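Local coordinates for protein cyclopenase asqI (Emericella nidulans, PDB 5YY3) that catalyses the zinc-dependent ring contraction of 4'-methoxycyclopenine to 4'-methoxyviridicatin, with loss of methyl isocyanate, in aspoquinolone biosynthesis, at residues E421-Q432 with P466-R477. Sequence-based numbering, arbitrary orientation.
Sequences EVVLSNLVVRLQ and PYEWNVQVKSCR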
loop_
_atom_site.group_PDB
_atom_site.type_symbol
_atom_site.label_atom_id
_atom_site.label_comp_id
_atom_site.label_asym_id
_atom_site.label_seq_id
_atom_site.Cartn_x
_atom_site.Cartn_y
_atom_site.Cartn_z
ATOM N N GLU A 421 -11.146 -47.856 -17.443
ATOM C CA GLU A 421 -11.207 -48.938 -16.470
ATOM C C GLU A 421 -9.843 -49.070 -15.802
ATOM O O GLU A 421 -9.027 -49.953 -16.114
ATOM C CB GLU A 421 -11.635 -50.244 -17.132
ATOM C CG GLU A 421 -13.154 -50.469 -17.181
ATOM C CD GLU A 421 -13.540 -51.544 -18.186
ATOM O OE1 GLU A 421 -13.455 -51.263 -19.400
ATOM O OE2 GLU A 421 -13.916 -52.668 -17.772
ATOM N N VAL A 422 -9.618 -48.187 -14.848
ATOM C CA VAL A 422 -8.306 -48.020 -14.278
ATOM C C VAL A 422 -8.460 -47.431 -12.882
ATOM O O VAL A 422 -9.462 -46.784 -12.580
ATOM C CB VAL A 422 -7.448 -47.132 -15.220
ATOM C CG1 VAL A 422 -6.896 -45.879 -14.518
ATOM C CG2 VAL A 422 -6.373 -47.950 -15.865
ATOM N N VAL A 423 -7.495 -47.689 -12.012
ATOM C CA VAL A 423 -7.487 -47.036 -10.713
ATOM C C VAL A 423 -6.298 -46.111 -10.659
ATOM O O VAL A 423 -5.162 -46.566 -10.841
ATOM C CB VAL A 423 -7.409 -48.045 -9.550
ATOM C CG1 VAL A 423 -7.162 -47.321 -8.228
ATOM C CG2 VAL A 423 -8.687 -48.883 -9.481
ATOM N N LEU A 424 -6.556 -44.821 -10.432
ATOM C CA LEU A 424 -5.484 -43.842 -10.260
ATOM C C LEU A 424 -5.172 -43.621 -8.791
ATOM O O LEU A 424 -6.067 -43.637 -7.946
ATOM C CB LEU A 424 -5.847 -42.485 -10.895
ATOM C CG LEU A 424 -5.960 -42.380 -12.418
ATOM C CD1 LEU A 424 -6.040 -40.915 -12.888
ATOM C CD2 LEU A 424 -4.807 -43.109 -13.094
ATOM N N SER A 425 -3.905 -43.375 -8.492
ATOM C CA SER A 425 -3.502 -43.041 -7.126
ATOM C C SER A 425 -2.174 -42.311 -7.152
ATOM O O SER A 425 -1.489 -42.292 -8.173
ATOM C CB SER A 425 -3.394 -44.298 -6.253
ATOM O OG SER A 425 -2.237 -45.036 -6.596
ATOM N N ASN A 426 -1.822 -41.699 -6.033
ATOM C CA ASN A 426 -0.481 -41.158 -5.841
ATOM C C ASN A 426 -0.072 -40.095 -6.849
ATOM O O ASN A 426 1.027 -40.133 -7.389
ATOM C CB ASN A 426 0.554 -42.290 -5.865
ATOM C CG ASN A 426 0.542 -43.122 -4.587
ATOM O OD1 ASN A 426 0.341 -44.330 -4.619
ATOM N ND2 ASN A 426 0.757 -42.475 -3.465
ATOM N N LEU A 427 -0.949 -39.134 -7.093
ATOM C CA LEU A 427 -0.610 -38.039 -7.984
ATOM C C LEU A 427 0.408 -37.130 -7.308
ATOM O O LEU A 427 0.213 -36.714 -6.170
ATOM C CB LEU A 427 -1.868 -37.247 -8.370
ATOM C CG LEU A 427 -1.668 -36.024 -9.265
ATOM C CD1 LEU A 427 -1.029 -36.447 -10.577
ATOM C CD2 LEU A 427 -3.002 -35.319 -9.511
ATOM N N VAL A 428 1.498 -36.834 -8.002
ATOM C CA VAL A 428 2.505 -35.940 -7.470
ATOM C C VAL A 428 2.913 -34.865 -8.511
ATOM O O VAL A 428 3.029 -35.157 -9.706
ATOM C CB VAL A 428 3.759 -36.733 -7.001
ATOM C CG1 VAL A 428 4.795 -35.806 -6.427
ATOM C CG2 VAL A 428 3.384 -37.785 -5.953
ATOM N N VAL A 429 3.105 -33.627 -8.057
ATOM C CA VAL A 429 3.789 -32.602 -8.857
ATOM C C VAL A 429 5.117 -32.262 -8.154
ATOM O O VAL A 429 5.109 -31.938 -6.963
ATOM C CB VAL A 429 2.907 -31.319 -9.038
ATOM C CG1 VAL A 429 3.559 -30.330 -9.991
ATOM C CG2 VAL A 429 1.511 -31.698 -9.551
ATOM N N ARG A 430 6.243 -32.370 -8.868
ATOM C CA ARG A 430 7.587 -32.244 -8.261
ATOM C C ARG A 430 8.530 -31.453 -9.111
ATOM O O ARG A 430 8.372 -31.411 -10.321
ATOM C CB ARG A 430 8.319 -33.587 -8.105
ATOM C CG ARG A 430 7.522 -34.809 -7.941
ATOM C CD ARG A 430 8.413 -35.911 -7.374
ATOM N NE ARG A 430 9.038 -36.779 -8.360
ATOM C CZ ARG A 430 9.569 -37.948 -8.027
ATOM N NH1 ARG A 430 9.554 -38.315 -6.753
ATOM N NH2 ARG A 430 10.116 -38.743 -8.943
ATOM N N LEU A 431 9.595 -30.953 -8.498
ATOM C CA LEU A 431 10.752 -30.494 -9.251
ATOM C C LEU A 431 11.420 -31.678 -9.948
ATOM O O LEU A 431 11.331 -32.824 -9.495
ATOM C CB LEU A 431 11.761 -29.804 -8.334
ATOM C CG LEU A 431 11.328 -28.496 -7.674
ATOM C CD1 LEU A 431 12.320 -28.110 -6.587
ATOM C CD2 LEU A 431 11.236 -27.401 -8.733
ATOM N N GLN A 432 12.090 -31.398 -11.056
ATOM C CA GLN A 432 12.866 -32.428 -11.708
ATOM C C GLN A 432 14.170 -32.638 -10.942
ATOM O O GLN A 432 14.624 -33.768 -10.766
ATOM C CB GLN A 432 13.146 -32.054 -13.150
ATOM C CG GLN A 432 11.962 -32.213 -14.067
ATOM C CD GLN A 432 12.362 -31.963 -15.494
ATOM O OE1 GLN A 432 13.405 -32.445 -15.950
ATOM N NE2 GLN A 432 11.563 -31.175 -16.203
ATOM N N PRO A 466 12.382 -26.465 -13.620
ATOM C CA PRO A 466 11.827 -27.634 -14.305
ATOM C C PRO A 466 10.975 -28.489 -13.371
ATOM O O PRO A 466 11.391 -28.783 -12.247
ATOM C CB PRO A 466 13.071 -28.395 -14.767
ATOM C CG PRO A 466 14.103 -27.319 -14.923
ATOM C CD PRO A 466 13.839 -26.355 -13.811
ATOM N N TYR A 467 9.779 -28.857 -13.826
ATOM C CA TYR A 467 8.910 -29.705 -13.031
ATOM C C TYR A 467 8.471 -30.932 -13.827
ATOM O O TYR A 467 8.691 -31.044 -15.032
ATOM C CB TYR A 467 7.683 -28.930 -12.514
ATOM C CG TYR A 467 6.632 -28.607 -13.556
ATOM C CD1 TYR A 467 5.645 -29.532 -13.887
ATOM C CD2 TYR A 467 6.608 -27.365 -14.198
ATOM C CE1 TYR A 467 4.682 -29.251 -14.849
ATOM C CE2 TYR A 467 5.630 -27.061 -15.155
ATOM C CZ TYR A 467 4.672 -28.014 -15.476
ATOM O OH TYR A 467 3.699 -27.748 -16.429
ATOM N N GLU A 468 7.850 -31.853 -13.122
ATOM C CA GLU A 468 7.294 -33.034 -13.731
ATOM C C GLU A 468 6.070 -33.395 -12.923
ATOM O O GLU A 468 5.913 -32.944 -11.799
ATOM C CB GLU A 468 8.302 -34.182 -13.726
ATOM C CG GLU A 468 8.415 -34.828 -12.347
ATOM C CD GLU A 468 9.463 -35.909 -12.265
ATOM O OE1 GLU A 468 10.582 -35.726 -12.821
ATOM O OE2 GLU A 468 9.143 -36.952 -11.641
ATOM N N TRP A 469 5.182 -34.187 -13.484
ATOM C CA TRP A 469 4.190 -34.800 -12.638
ATOM C C TRP A 469 4.242 -36.298 -12.874
ATOM O O TRP A 469 4.735 -36.776 -13.917
ATOM C CB TRP A 469 2.791 -34.237 -12.893
ATOM C CG TRP A 469 2.219 -34.475 -14.263
ATOM C CD1 TRP A 469 2.552 -33.823 -15.413
ATOM C CD2 TRP A 469 1.195 -35.422 -14.618
ATOM N NE1 TRP A 469 1.788 -34.292 -16.466
ATOM C CE2 TRP A 469 0.950 -35.274 -16.006
ATOM C CE3 TRP A 469 0.456 -36.371 -13.897
ATOM C CZ2 TRP A 469 0.009 -36.058 -16.695
ATOM C CZ3 TRP A 469 -0.490 -37.145 -14.583
ATOM C CH2 TRP A 469 -0.700 -36.983 -15.968
ATOM N N ASN A 470 3.774 -37.045 -11.888
ATOM C CA ASN A 470 3.611 -38.461 -12.088
ATOM C C ASN A 470 2.370 -38.933 -11.350
ATOM O O ASN A 470 1.830 -38.213 -10.492
ATOM C CB ASN A 470 4.865 -39.231 -11.658
ATOM C CG ASN A 470 5.282 -38.933 -10.233
ATOM O OD1 ASN A 470 4.693 -39.448 -9.280
ATOM N ND2 ASN A 470 6.319 -38.117 -10.079
ATOM N N VAL A 471 1.899 -40.122 -11.720
ATOM C CA VAL A 471 0.690 -40.670 -11.147
ATOM C C VAL A 471 0.758 -42.187 -11.286
ATOM O O VAL A 471 1.435 -42.728 -12.174
ATOM C CB VAL A 471 -0.582 -40.105 -11.836
ATOM C CG1 VAL A 471 -0.682 -40.605 -13.252
ATOM C CG2 VAL A 471 -1.872 -40.448 -11.052
ATOM N N GLN A 472 0.076 -42.879 -10.389
ATOM C CA GLN A 472 0.087 -44.320 -10.414
ATOM C C GLN A 472 -1.182 -44.812 -11.099
ATOM O O GLN A 472 -2.290 -44.349 -10.798
ATOM C CB GLN A 472 0.208 -44.858 -8.999
ATOM C CG GLN A 472 0.571 -46.310 -8.906
ATOM C CD GLN A 472 0.814 -46.733 -7.463
ATOM O OE1 GLN A 472 1.534 -46.051 -6.715
ATOM N NE2 GLN A 472 0.197 -47.843 -7.058
ATOM N N VAL A 473 -1.011 -45.734 -12.044
ATOM C CA VAL A 473 -2.132 -46.269 -12.807
ATOM C C VAL A 473 -2.157 -47.797 -12.711
ATOM O O VAL A 473 -1.145 -48.463 -12.967
ATOM C CB VAL A 473 -2.046 -45.847 -14.287
ATOM C CG1 VAL A 473 -3.291 -46.281 -15.053
ATOM C CG2 VAL A 473 -1.785 -44.338 -14.416
ATOM N N LYS A 474 -3.306 -48.356 -12.348
ATOM C CA LYS A 474 -3.447 -49.807 -12.301
ATOM C C LYS A 474 -4.740 -50.241 -12.971
ATOM O O LYS A 474 -5.806 -49.671 -12.731
ATOM C CB LYS A 474 -3.403 -50.325 -10.861
ATOM C CG LYS A 474 -3.421 -51.853 -10.769
ATOM C CD LYS A 474 -3.210 -52.327 -9.345
ATOM C CE LYS A 474 -3.227 -53.852 -9.253
ATOM N NZ LYS A 474 -3.707 -54.276 -7.918
ATOM N N SER A 475 -4.655 -51.263 -13.813
ATOM C CA SER A 475 -5.813 -51.630 -14.603
ATOM C C SER A 475 -6.874 -52.297 -13.757
ATOM O O SER A 475 -6.608 -52.844 -12.691
ATOM C CB SER A 475 -5.428 -52.536 -15.765
ATOM O OG SER A 475 -6.582 -52.893 -16.510
ATOM N N CYS A 476 -8.075 -52.273 -14.304
ATOM C CA CYS A 476 -9.315 -52.519 -13.605
ATOM C C CYS A 476 -10.216 -53.290 -14.606
ATOM O O CYS A 476 -11.280 -53.819 -14.264
ATOM C CB CYS A 476 -9.878 -51.152 -13.149
ATOM S SG CYS A 476 -11.575 -51.005 -12.612
ATOM N N ARG A 477 -9.725 -53.356 -15.847
ATOM C CA ARG A 477 -10.391 -53.984 -17.000
ATOM C C ARG A 477 -10.631 -55.486 -16.781
ATOM O O ARG A 477 -9.777 -56.175 -16.204
ATOM C CB ARG A 477 -9.531 -53.761 -18.258
ATOM C CG ARG A 477 -10.278 -53.775 -19.584
ATOM C CD ARG A 477 -9.336 -53.501 -20.782
ATOM N NE ARG A 477 -8.515 -54.670 -21.116
ATOM C CZ ARG A 477 -7.727 -54.764 -22.186
ATOM N NH1 ARG A 477 -7.640 -53.759 -23.047
ATOM N NH2 ARG A 477 -7.031 -55.872 -22.401
HETATM O O HOH W 1 3.268 -41.350 -8.473
#
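L427 reaches across to W469 with one methyl: CD1 lies 3.6 Å from CE3 in the benzo ring of the indole, the two side chains crossing at a slant, and also touches CB of V471. With CG anti to the backbone N (chi1 178°) and chi2 near 60°, CD1 swings over to the neighbouring strand. Further along the same apolar face, L424 runs beside V473, CD2 to CG2 at 3.5 Å, while CG1 of V473 sits against both methyls of V422. This face looks into the Ig-like, hemocyanin-type β-domain, where L489, L491, L493 and L517 of strands 487-497 and 508-517 pack on it and D511 takes the indole N-H of W469. The two strands are antiparallel, and between S425 and V428 the register slips by one residue, a β bulge. N426 is the extra residue, in left-handed helical conformation; a water between its O and OD1 of N470 appears to bridge the strands, though modelled rather close to OD1. Beyond it regular pairing resumes, with V428 N bonded to N470 O at 2.9 Å. On the opposite face R430 and E468 run side by side in a salt bridge, NE to OE2 at 3.3 Å; the oxygen lies at the guanidinium edge, yet the nitrogen approaches from above the carboxylate plane. ND2 of N470 sits over one guanidinium face and gives OE2 a weak hydrogen bond. Past L431, where strand 422-431 runs out, Q432 NE2 donates to Y467 O at 3.1 Å.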